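Local coordinates for protein sialyltransferase 0160 (Photobacterium damselae, PDB 4R84) that probably transfers sialic acid from CMP-sialic acid to galactose-containing acceptor sugars, as a glycosyltransferase of the GT-B structural group, at residues 228-233 / 288-293. Residues are numbered along the deposited sequence; the frame is centred on the assembly and turned at random.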
ATOM      1  N   SER A 228     -15.019  -7.869  -3.754  1.00 14.43           N
ATOM      2  CA  SER A 228     -14.262  -9.096  -3.960  1.00 15.46           C
ATOM      3  C   SER A 228     -13.010  -9.175  -3.082  1.00 18.96           C
ATOM      4  O   SER A 228     -12.484 -10.254  -2.846  1.00 17.96           O
ATOM      5  CB  SER A 228     -13.876  -9.241  -5.432  1.00 20.30           C
ATOM      6  OG  SER A 228     -13.136  -8.122  -5.906  1.00 23.26           O
ATOM      7  N   HIS A 229     -12.503  -8.034  -2.644  1.00 17.84           N
ATOM      8  CA  HIS A 229     -11.288  -8.031  -1.828  1.00 16.86           C
ATOM      9  C   HIS A 229     -11.085  -6.704  -1.101  1.00 15.03           C
ATOM     10  O   HIS A 229     -11.407  -5.647  -1.631  1.00 16.20           O
ATOM     11  CB  HIS A 229     -10.062  -8.301  -2.687  1.00 14.03           C
ATOM     12  CG  HIS A 229      -8.894  -8.808  -1.907  1.00 17.20           C
ATOM     13  ND1 HIS A 229      -7.924  -7.975  -1.389  1.00 24.28           N
ATOM     14  CD2 HIS A 229      -8.558 -10.062  -1.523  1.00 23.38           C
ATOM     15  CE1 HIS A 229      -7.032  -8.695  -0.736  1.00 28.18           C
ATOM     16  NE2 HIS A 229      -7.393  -9.964  -0.799  1.00 28.14           N
ATOM     17  N   ILE A 230     -10.514  -6.770   0.107  1.00 15.15           N
ATOM     18  CA  ILE A 230     -10.179  -5.571   0.867  1.00 15.84           C
ATOM     19  C   ILE A 230      -8.726  -5.713   1.298  1.00 19.18           C
ATOM     20  O   ILE A 230      -8.352  -6.751   1.825  1.00 21.35           O
ATOM     21  CB  ILE A 230     -11.081  -5.409   2.107  1.00 16.31           C
ATOM     22  CG1 ILE A 230     -12.546  -5.359   1.698  1.00 14.20           C
ATOM     23  CG2 ILE A 230     -10.703  -4.147   2.906  1.00 18.75           C
ATOM     24  CD1 ILE A 230     -13.512  -5.274   2.887  1.00 18.42           C
ATOM     25  N   SER A 231      -7.899  -4.710   1.008  1.00 13.84           N
ATOM     26  CA  SER A 231      -6.499  -4.714   1.471  1.00 14.86           C
ATOM     27  C   SER A 231      -6.325  -3.517   2.380  1.00 16.92           C
ATOM     28  O   SER A 231      -6.526  -2.381   1.943  1.00 16.21           O
ATOM     29  CB  SER A 231      -5.500  -4.649   0.310  1.00 21.83           C
ATOM     30  OG  SER A 231      -5.551  -5.811  -0.519  1.00 19.06           O
ATOM     31  N   LEU A 232      -5.928  -3.771   3.628  1.00 15.07           N
ATOM     32  CA  LEU A 232      -5.766  -2.713   4.616  1.00 16.53           C
ATOM     33  C   LEU A 232      -4.296  -2.582   4.977  1.00 18.29           C
ATOM     34  O   LEU A 232      -3.614  -3.587   5.162  1.00 21.57           O
ATOM     35  CB  LEU A 232      -6.608  -3.014   5.864  1.00 15.07           C
ATOM     36  CG  LEU A 232      -8.097  -3.230   5.584  1.00 17.41           C
ATOM     37  CD1 LEU A 232      -8.837  -3.548   6.870  1.00 24.70           C
ATOM     38  CD2 LEU A 232      -8.736  -2.011   4.907  1.00 18.27           C
ATOM     39  N   TYR A 233      -3.804  -1.347   5.023  1.00 16.24           N
ATOM     40  CA  TYR A 233      -2.392  -1.086   5.296  1.00 18.63           C
ATOM     41  C   TYR A 233      -2.227  -0.206   6.522  1.00 20.04           C
ATOM     42  O   TYR A 233      -2.870   0.836   6.635  1.00 18.14           O
ATOM     43  CB  TYR A 233      -1.721  -0.394   4.101  1.00 14.79           C
ATOM     44  CG  TYR A 233      -1.827  -1.166   2.795  1.00 17.99           C
ATOM     45  CD1 TYR A 233      -3.002  -1.127   2.041  1.00 22.05           C
ATOM     46  CD2 TYR A 233      -0.764  -1.919   2.316  1.00 20.39           C
ATOM     47  CE1 TYR A 233      -3.110  -1.820   0.838  1.00 19.22           C
ATOM     48  CE2 TYR A 233      -0.868  -2.632   1.104  1.00 22.63           C
ATOM     49  CZ  TYR A 233      -2.040  -2.577   0.388  1.00 25.60           C
ATOM     50  OH  TYR A 233      -2.153  -3.267  -0.796  1.00 26.03           O
ATOM     51  N   TYR A 288     -15.552 -10.152   4.541  1.00 23.94           N
ATOM     52  CA  TYR A 288     -15.007 -10.046   3.194  1.00 21.55           C
ATOM     53  C   TYR A 288     -13.630 -10.670   3.163  1.00 25.26           C
ATOM     54  O   TYR A 288     -12.992 -10.821   4.208  1.00 24.21           O
ATOM     55  CB  TYR A 288     -14.902  -8.586   2.749  1.00 21.00           C
ATOM     56  CG  TYR A 288     -16.208  -7.844   2.797  1.00 19.61           C
ATOM     57  CD1 TYR A 288     -17.104  -7.907   1.739  1.00 22.91           C
ATOM     58  CD2 TYR A 288     -16.559  -7.093   3.927  1.00 20.48           C
ATOM     59  CE1 TYR A 288     -18.323  -7.236   1.794  1.00 22.61           C
ATOM     60  CE2 TYR A 288     -17.758  -6.421   3.990  1.00 24.88           C
ATOM     61  CZ  TYR A 288     -18.639  -6.499   2.922  1.00 29.05           C
ATOM     62  OH  TYR A 288     -19.835  -5.833   2.988  1.00 28.32           O
ATOM     63  N   ASP A 289     -13.173 -11.023   1.967  1.00 21.39           N
ATOM     64  CA  ASP A 289     -11.800 -11.475   1.765  1.00 18.64           C
ATOM     65  C   ASP A 289     -10.851 -10.303   1.997  1.00 18.11           C
ATOM     66  O   ASP A 289     -10.743  -9.420   1.153  1.00 20.34           O
ATOM     67  CB  ASP A 289     -11.622 -12.044   0.358  1.00 23.43           C
ATOM     68  CG  ASP A 289     -10.269 -12.694   0.158  1.00 38.95           C
ATOM     69  OD1 ASP A 289      -9.501 -12.807   1.138  1.00 37.85           O
ATOM     70  OD2 ASP A 289      -9.992 -13.134  -0.974  1.00 37.44           O
ATOM     71  N   THR A 290     -10.157 -10.337   3.133  1.00 19.26           N
ATOM     72  CA  THR A 290      -9.396  -9.201   3.636  1.00 20.46           C
ATOM     73  C   THR A 290      -7.974  -9.581   4.006  1.00 22.04           C
ATOM     74  O   THR A 290      -7.752 -10.593   4.668  1.00 22.11           O
ATOM     75  CB  THR A 290     -10.054  -8.600   4.906  1.00 21.19           C
ATOM     76  OG1 THR A 290     -11.403  -8.222   4.622  1.00 22.64           O
ATOM     77  CG2 THR A 290      -9.267  -7.381   5.426  1.00 22.65           C
ATOM     78  N   ASP A 291      -7.024  -8.757   3.580  1.00 18.50           N
ATOM     79  CA  ASP A 291      -5.647  -8.845   4.048  1.00 20.29           C
ATOM     80  C   ASP A 291      -5.358  -7.629   4.915  1.00 20.17           C
ATOM     81  O   ASP A 291      -5.653  -6.499   4.499  1.00 19.70           O
ATOM     82  CB  ASP A 291      -4.663  -8.881   2.883  1.00 19.92           C
ATOM     83  CG  ASP A 291      -4.813 -10.112   2.023  1.00 27.52           C
ATOM     84  OD1 ASP A 291      -5.109 -11.196   2.564  1.00 34.71           O
ATOM     85  OD2 ASP A 291      -4.634  -9.982   0.795  1.00 29.87           O
ATOM     86  N   TYR A 292      -4.780  -7.855   6.095  1.00 18.22           N
ATOM     87  CA  TYR A 292      -4.281  -6.768   6.936  1.00 18.59           C
ATOM     88  C   TYR A 292      -2.774  -6.729   6.795  1.00 21.55           C
ATOM     89  O   TYR A 292      -2.097  -7.654   7.253  1.00 23.99           O
ATOM     90  CB  TYR A 292      -4.630  -6.976   8.414  1.00 19.20           C
ATOM     91  CG  TYR A 292      -6.090  -7.159   8.752  1.00 19.38           C
ATOM     92  CD1 TYR A 292      -6.921  -6.063   8.988  1.00 18.90           C
ATOM     93  CD2 TYR A 292      -6.621  -8.427   8.900  1.00 20.66           C
ATOM     94  CE1 TYR A 292      -8.254  -6.239   9.338  1.00 19.41           C
ATOM     95  CE2 TYR A 292      -7.946  -8.614   9.244  1.00 19.11           C
ATOM     96  CZ  TYR A 292      -8.762  -7.521   9.458  1.00 21.96           C
ATOM     97  OH  TYR A 292     -10.090  -7.719   9.788  1.00 22.63           O
ATOM     98  N   TYR A 293      -2.240  -5.706   6.132  1.00 16.72           N
ATOM     99  CA  TYR A 293      -0.799  -5.600   5.990  1.00 17.72           C
ATOM    100  C   TYR A 293      -0.249  -4.825   7.167  1.00 18.50           C
ATOM    101  O   TYR A 293      -0.497  -3.626   7.296  1.00 18.11           O
ATOM    102  CB  TYR A 293      -0.422  -4.924   4.673  1.00 18.97           C
ATOM    103  CG  TYR A 293      -0.690  -5.839   3.513  1.00 18.73           C
ATOM    104  CD1 TYR A 293       0.174  -6.887   3.226  1.00 22.56           C
ATOM    105  CD2 TYR A 293      -1.836  -5.690   2.733  1.00 19.30           C
ATOM    106  CE1 TYR A 293      -0.074  -7.745   2.177  1.00 27.81           C
ATOM    107  CE2 TYR A 293      -2.099  -6.557   1.679  1.00 23.32           C
ATOM    108  CZ  TYR A 293      -1.208  -7.578   1.415  1.00 31.32           C
ATOM    109  OH  TYR A 293      -1.431  -8.450   0.386  1.00 29.05           O
TER
HETATM  110  O   HOH W   1      -6.891 -12.390   0.830  1.00 36.81           O
HETATM  111  O   HOH W   2      -3.641  -7.133  -1.864  1.00 38.53           O
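H229 reaches over to the 288-293 segment and lays its imidazole beside two aspartates. Its CB is 4.1 Å from D289 O; CG, anti to the backbone N (chi1 -159°), carries the ring on so that this carbonyl oxygen stands over one ring face, 3.6 Å from CG and 4.1 Å from ND1. CD2 meets D289 OD2 at 3.4 Å, while CE1, on the far edge, meets D291 OD2 at 3.1 Å, near the ring plane; the carboxylate of D291 is turned 64° from that plane. At the tip, NE2 lies 3.2 Å from D291 OD2 and shares a water with D289 OD1 and D291 OD1, the latter also salt-bridged to K318. Further along the same face, the rings of Y233 and Y293 run side by side, nearly parallel (16°) but slid apart, with Y293 CD2 over the Y233 ring. L232 CD1 packs against Y292 CE1 (3.7 Å) on the other face. Within the sheet, four backbone hydrogen bonds join the parallel segments, from I230 N to D289 O, just before the second strand begins, through to Y293 N to L232 O (2.7 Å). Strand 197-204 flanks 225-233 on its other edge, and the strandless, about half-helical connection fits the Rossmann-like parallel sheet of a GT-B glycosyltransferase.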